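Side-chain contacts in methyl-coenzyme M reductase gamma subunit (PDB 7NKG), which forms part of methyl-coenzyme M reductase, the factor 430-dependent enzyme that probably releases methane from methyl-coenzyme M and coenzyme B: residues C[35-38]-C[39-43]; C[65-68]-C[69-73]. All blocks are in the same frame, centred on the assembly; numbering follows the deposited sequence.

Contact 1 of 2, residues C[35-38]-C[39-43]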
loop_
_atom_site.group_PDB
_atom_site.type_symbol
_atom_site.label_atom_id
_atom_site.label_comp_id
_atom_site.label_asym_id
_atom_site.label_seq_id
_atom_site.Cartn_x
_atom_site.Cartn_y
_atom_site.Cartn_z
ATOM N N GLU C 35 -44.400 26.068 20.016
ATOM C CA GLU C 35 -43.195 26.804 20.415
ATOM C C GLU C 35 -42.338 26.032 21.405
ATOM O O GLU C 35 -41.110 26.099 21.313
ATOM C CB GLU C 35 -43.561 28.185 20.954
ATOM C CG GLU C 35 -43.967 29.107 19.827
ATOM C CD GLU C 35 -44.443 30.479 20.223
ATOM O OE1 GLU C 35 -44.726 30.715 21.420
ATOM O OE2 GLU C 35 -44.517 31.333 19.313
ATOM N N ASP C 36 -42.963 25.263 22.321
ATOM C CA ASP C 36 -42.193 24.447 23.255
ATOM C C ASP C 36 -41.465 23.340 22.474
ATOM O O ASP C 36 -40.298 23.064 22.768
ATOM C CB ASP C 36 -43.077 23.850 24.374
ATOM C CG ASP C 36 -43.384 24.805 25.521
ATOM O OD1 ASP C 36 -42.763 25.894 25.578
ATOM O OD2 ASP C 36 -44.241 24.466 26.364
ATOM N N LEU C 37 -42.102 22.766 21.429
ATOM C CA LEU C 37 -41.424 21.736 20.628
ATOM C C LEU C 37 -40.211 22.339 19.915
ATOM O O LEU C 37 -39.121 21.756 19.919
ATOM C CB LEU C 37 -42.367 21.101 19.606
ATOM C CG LEU C 37 -41.727 20.025 18.682
ATOM C CD1 LEU C 37 -41.182 18.826 19.470
ATOM C CD2 LEU C 37 -42.733 19.532 17.669
ATOM N N THR C 38 -40.384 23.540 19.333
ATOM C CA THR C 38 -39.275 24.202 18.637
ATOM C C THR C 38 -38.145 24.516 19.607
ATOM O O THR C 38 -36.974 24.328 19.269
ATOM C CB THR C 38 -39.776 25.470 17.962
ATOM O OG1 THR C 38 -40.821 25.111 17.053
ATOM C CG2 THR C 38 -38.693 26.195 17.189
ATOM N N ALA C 39 -38.489 24.974 20.824
ATOM C CA ALA C 39 -37.476 25.306 21.819
ATOM C C ALA C 39 -36.619 24.062 22.172
ATOM O O ALA C 39 -35.389 24.152 22.165
ATOM C CB ALA C 39 -38.140 25.861 23.082
ATOM N N ILE C 40 -37.256 22.912 22.469
ATOM C CA ILE C 40 -36.497 21.721 22.882
ATOM C C ILE C 40 -35.702 21.102 21.715
ATOM O O ILE C 40 -34.643 20.519 21.972
ATOM C CB ILE C 40 -37.364 20.671 23.641
ATOM C CG1 ILE C 40 -38.469 20.084 22.723
ATOM C CG2 ILE C 40 -37.963 21.346 24.897
ATOM C CD1 ILE C 40 -39.363 19.025 23.323
ATOM N N LEU C 41 -36.133 21.295 20.449
ATOM C CA LEU C 41 -35.328 20.780 19.320
ATOM C C LEU C 41 -34.040 21.632 19.071
ATOM O O LEU C 41 -33.038 21.079 18.618
ATOM C CB LEU C 41 -36.183 20.605 18.059
ATOM C CG LEU C 41 -37.407 19.678 18.205
ATOM C CD1 LEU C 41 -38.138 19.543 16.890
ATOM C CD2 LEU C 41 -37.019 18.265 18.716
ATOM N N GLY C 42 -34.046 22.917 19.438
ATOM C CA GLY C 42 -32.870 23.781 19.354
ATOM C C GLY C 42 -32.354 24.154 17.978
ATOM O O GLY C 42 -31.186 24.530 17.855
ATOM N N HIS C 43 -33.206 24.111 16.948
ATOM C CA HIS C 43 -32.785 24.427 15.574
ATOM C C HIS C 43 -32.980 25.897 15.220
ATOM O O HIS C 43 -32.266 26.418 14.357
ATOM C CB HIS C 43 -33.562 23.566 14.581
ATOM C CG HIS C 43 -33.418 22.100 14.846
ATOM N ND1 HIS C 43 -32.181 21.540 15.116
ATOM C CD2 HIS C 43 -34.355 21.124 14.867
ATOM C CE1 HIS C 43 -32.407 20.252 15.316
ATOM N NE2 HIS C 43 -33.690 19.948 15.146
HETATM O O HOH W 1 -36.018 24.194 16.745
#
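Leu37 lays its outer carbons obliquely against the end of Leu41 one helical turn on, with CG of Leu37 4.0 Å from CD1 of Leu41. Leu37 has its branch anti to its own backbone N (chi1 178°), whereas Leu41 swings CG to the side of the backbone N, which also brings this carbon over the carbonyl oxygen of Leu37. Ile40 makes a looser end contact, CD1 to CD1, with Leu37 at 4.3 Å, while its CG1 rests 3.3 Å from Leu37 O. Lys136, Ile139 and Glu132 of helix 128-140 continue this side of the packing.

Beneath these side chains Ala39, Ile40 and Leu41 donate to the carbonyls four residues back, Ile40 N reaching Asp36 O at 3.1 Å. Asp36 forms a salt bridge with Arg196 of strand 193-201, while on the other side of the helix the hydroxyl of Thr38 is hydrogen-bonded to Glu132 and to Asp34 O.

At the C-terminal end, Thr38 O takes a hydrogen bond from Gly42 N at 3.3 Å and one from a water at 2.7 Å; that water in turn accepts from His43 N. The His43 ring has Leu41 O 3.5 Å above its centre, and NE2 is hydrogen-bonded to Tyr85 O. Positive phi at Gly42 turns the chain away, giving a glycine-terminated helix end in which water replaces the direct His43-to-Thr38 bond of a Schellman motif.

Contact 2 of 2, residues C[65-68]-C[69-73]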
loop_
_atom_site.group_PDB
_atom_site.type_symbol
_atom_site.label_atom_id
_atom_site.label_comp_id
_atom_site.label_asym_id
_atom_site.label_seq_id
_atom_site.Cartn_x
_atom_site.Cartn_y
_atom_site.Cartn_z
ATOM N N CYS C 65 -37.247 15.955 -14.747
ATOM C CA CYS C 65 -37.152 14.592 -14.234
ATOM C C CYS C 65 -38.546 14.015 -14.117
ATOM O O CYS C 65 -39.392 14.591 -13.435
ATOM C CB CYS C 65 -36.430 14.570 -12.896
ATOM S SG CYS C 65 -36.515 12.977 -12.036
ATOM N N PRO C 66 -38.790 12.842 -14.724
ATOM C CA PRO C 66 -40.126 12.240 -14.623
ATOM C C PRO C 66 -40.533 11.833 -13.218
ATOM O O PRO C 66 -41.724 11.766 -12.941
ATOM C CB PRO C 66 -40.054 11.023 -15.528
ATOM C CG PRO C 66 -38.648 10.815 -15.864
ATOM C CD PRO C 66 -37.873 12.027 -15.543
ATOM N N ILE C 67 -39.560 11.557 -12.340
ATOM C CA ILE C 67 -39.847 11.162 -10.965
ATOM C C ILE C 67 -40.236 12.393 -10.154
ATOM O O ILE C 67 -41.211 12.347 -9.411
ATOM C CB ILE C 67 -38.644 10.408 -10.371
ATOM C CG1 ILE C 67 -38.320 9.146 -11.212
ATOM C CG2 ILE C 67 -38.873 10.066 -8.907
ATOM C CD1 ILE C 67 -39.513 8.116 -11.468
ATOM N N ARG C 68 -39.514 13.519 -10.319
ATOM C CA ARG C 68 -39.886 14.767 -9.637
ATOM C C ARG C 68 -41.322 15.189 -10.011
ATOM O O ARG C 68 -42.057 15.713 -9.164
ATOM C CB ARG C 68 -38.919 15.888 -9.991
ATOM C CG ARG C 68 -37.519 15.679 -9.417
ATOM C CD ARG C 68 -36.773 16.992 -9.348
ATOM N NE ARG C 68 -35.354 16.801 -9.041
ATOM C CZ ARG C 68 -34.576 17.645 -8.356
ATOM N NH1 ARG C 68 -35.071 18.786 -7.874
ATOM N NH2 ARG C 68 -33.296 17.359 -8.150
ATOM N N GLU C 69 -41.733 14.914 -11.257
ATOM C CA GLU C 69 -43.073 15.256 -11.733
ATOM C C GLU C 69 -44.184 14.414 -11.102
ATOM O O GLU C 69 -45.335 14.869 -11.095
ATOM C CB GLU C 69 -43.131 15.117 -13.256
ATOM C CG GLU C 69 -42.250 16.110 -14.003
ATOM C CD GLU C 69 -42.164 15.859 -15.493
ATOM O OE1 GLU C 69 -43.125 15.281 -16.052
ATOM O OE2 GLU C 69 -41.132 16.231 -16.099
ATOM N N ILE C 70 -43.883 13.190 -10.612
ATOM C CA ILE C 70 -44.909 12.300 -10.039
ATOM C C ILE C 70 -44.751 12.082 -8.521
ATOM O O ILE C 70 -45.641 11.477 -7.925
ATOM C CB ILE C 70 -44.984 10.945 -10.807
ATOM C CG1 ILE C 70 -43.636 10.178 -10.725
ATOM C CG2 ILE C 70 -45.396 11.203 -12.274
ATOM C CD1 ILE C 70 -43.633 8.742 -11.264
ATOM N N VAL C 71 -43.653 12.549 -7.896
ATOM C CA VAL C 71 -43.493 12.427 -6.444
ATOM C C VAL C 71 -43.683 13.823 -5.883
ATOM O O VAL C 71 -42.863 14.710 -6.135
ATOM C CB VAL C 71 -42.135 11.847 -6.004
ATOM C CG1 VAL C 71 -42.068 11.757 -4.480
ATOM C CG2 VAL C 71 -41.910 10.469 -6.614
ATOM N N GLU C 72 -44.774 14.022 -5.145
ATOM C CA GLU C 72 -45.092 15.321 -4.583
ATOM C C GLU C 72 -44.099 15.653 -3.477
ATOM O O GLU C 72 -43.972 14.867 -2.536
ATOM C CB GLU C 72 -46.526 15.310 -4.019
ATOM C CG GLU C 72 -46.993 16.664 -3.490
ATOM C CD GLU C 72 -47.541 17.660 -4.498
ATOM O OE1 GLU C 72 -47.801 17.262 -5.657
ATOM O OE2 GLU C 72 -47.703 18.846 -4.125
ATOM N N PRO C 73 -43.466 16.839 -3.495
ATOM C CA PRO C 73 -42.605 17.203 -2.361
ATOM C C PRO C 73 -43.427 17.350 -1.091
ATOM O O PRO C 73 -44.614 17.716 -1.143
ATOM C CB PRO C 73 -42.038 18.575 -2.751
ATOM C CG PRO C 73 -42.294 18.725 -4.188
ATOM C CD PRO C 73 -43.507 17.918 -4.502
#
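The flat peptide carbonyl of Ile67 meets two donors from the residues that follow: Val71 N approaches almost head-on, with a C=O...N angle of 172° at 2.9 Å, while Ile70 N stands above the carbonyl plane, 3.0 Å from the oxygen. The preceding carbonyl, Pro66 O, receives just a weak bond from Ile70 N and has CG1 of Ile70 in front of it, 3.3 Å away. That carbon reaches it because chi1 of 61° sets CG1 between the backbone N and the carbonyl carbon.

Further out, Ile70 CD1 leans across Ile67 CD1 at 4.2 Å, and CG2 of Ile67 lies alongside CG2 of Val71 at 3.8 Å, the two side chains pointing the same way. An alanine in place of Ile70 would probably leave the end of Ile67 without this neighbour and remove most of the aliphatic contact at Pro66 O.

At the start of the turn Cys65 is the N-cap, its SG accepting from Arg68 N at 3.5 Å in a nearly straight bond. Glu69 N donates to Cys65 O, and the Glu69 side chain runs back past that same oxygen, CG 3.3 Å from it. The Glu69 carboxylate pairs in a salt bridge with a basic residue of another protein chain, and Arg68 is hydrogen-bonded to the backbone of that chain. The backbone bonds of this short helix are partly weak, and both its aliphatic and its charged side chains meet the other chain, so its conformation probably relies in part on that interface.

In the fold
Read from the N terminus, the two contacts come in series and neither nest nor cross. Contact 1 takes in most of helix 34-41 and its C-terminal end, and contact 2 is one turn of helix 66-70, so each closes helical turns and no long loop; their centres lie 31 Å apart. Contact 1 is partly buried, packing on helix 128-140 and strands 83-90 and 193-201, with the side chain of His43 about 14 Å from a bound factor 430. Contact 2 lies farther out, against another protein chain. Strand 83-90, reached after contact 2 through helix 75-79, supplies Tyr85 to His43 and thereby brings the chain back to the first contact.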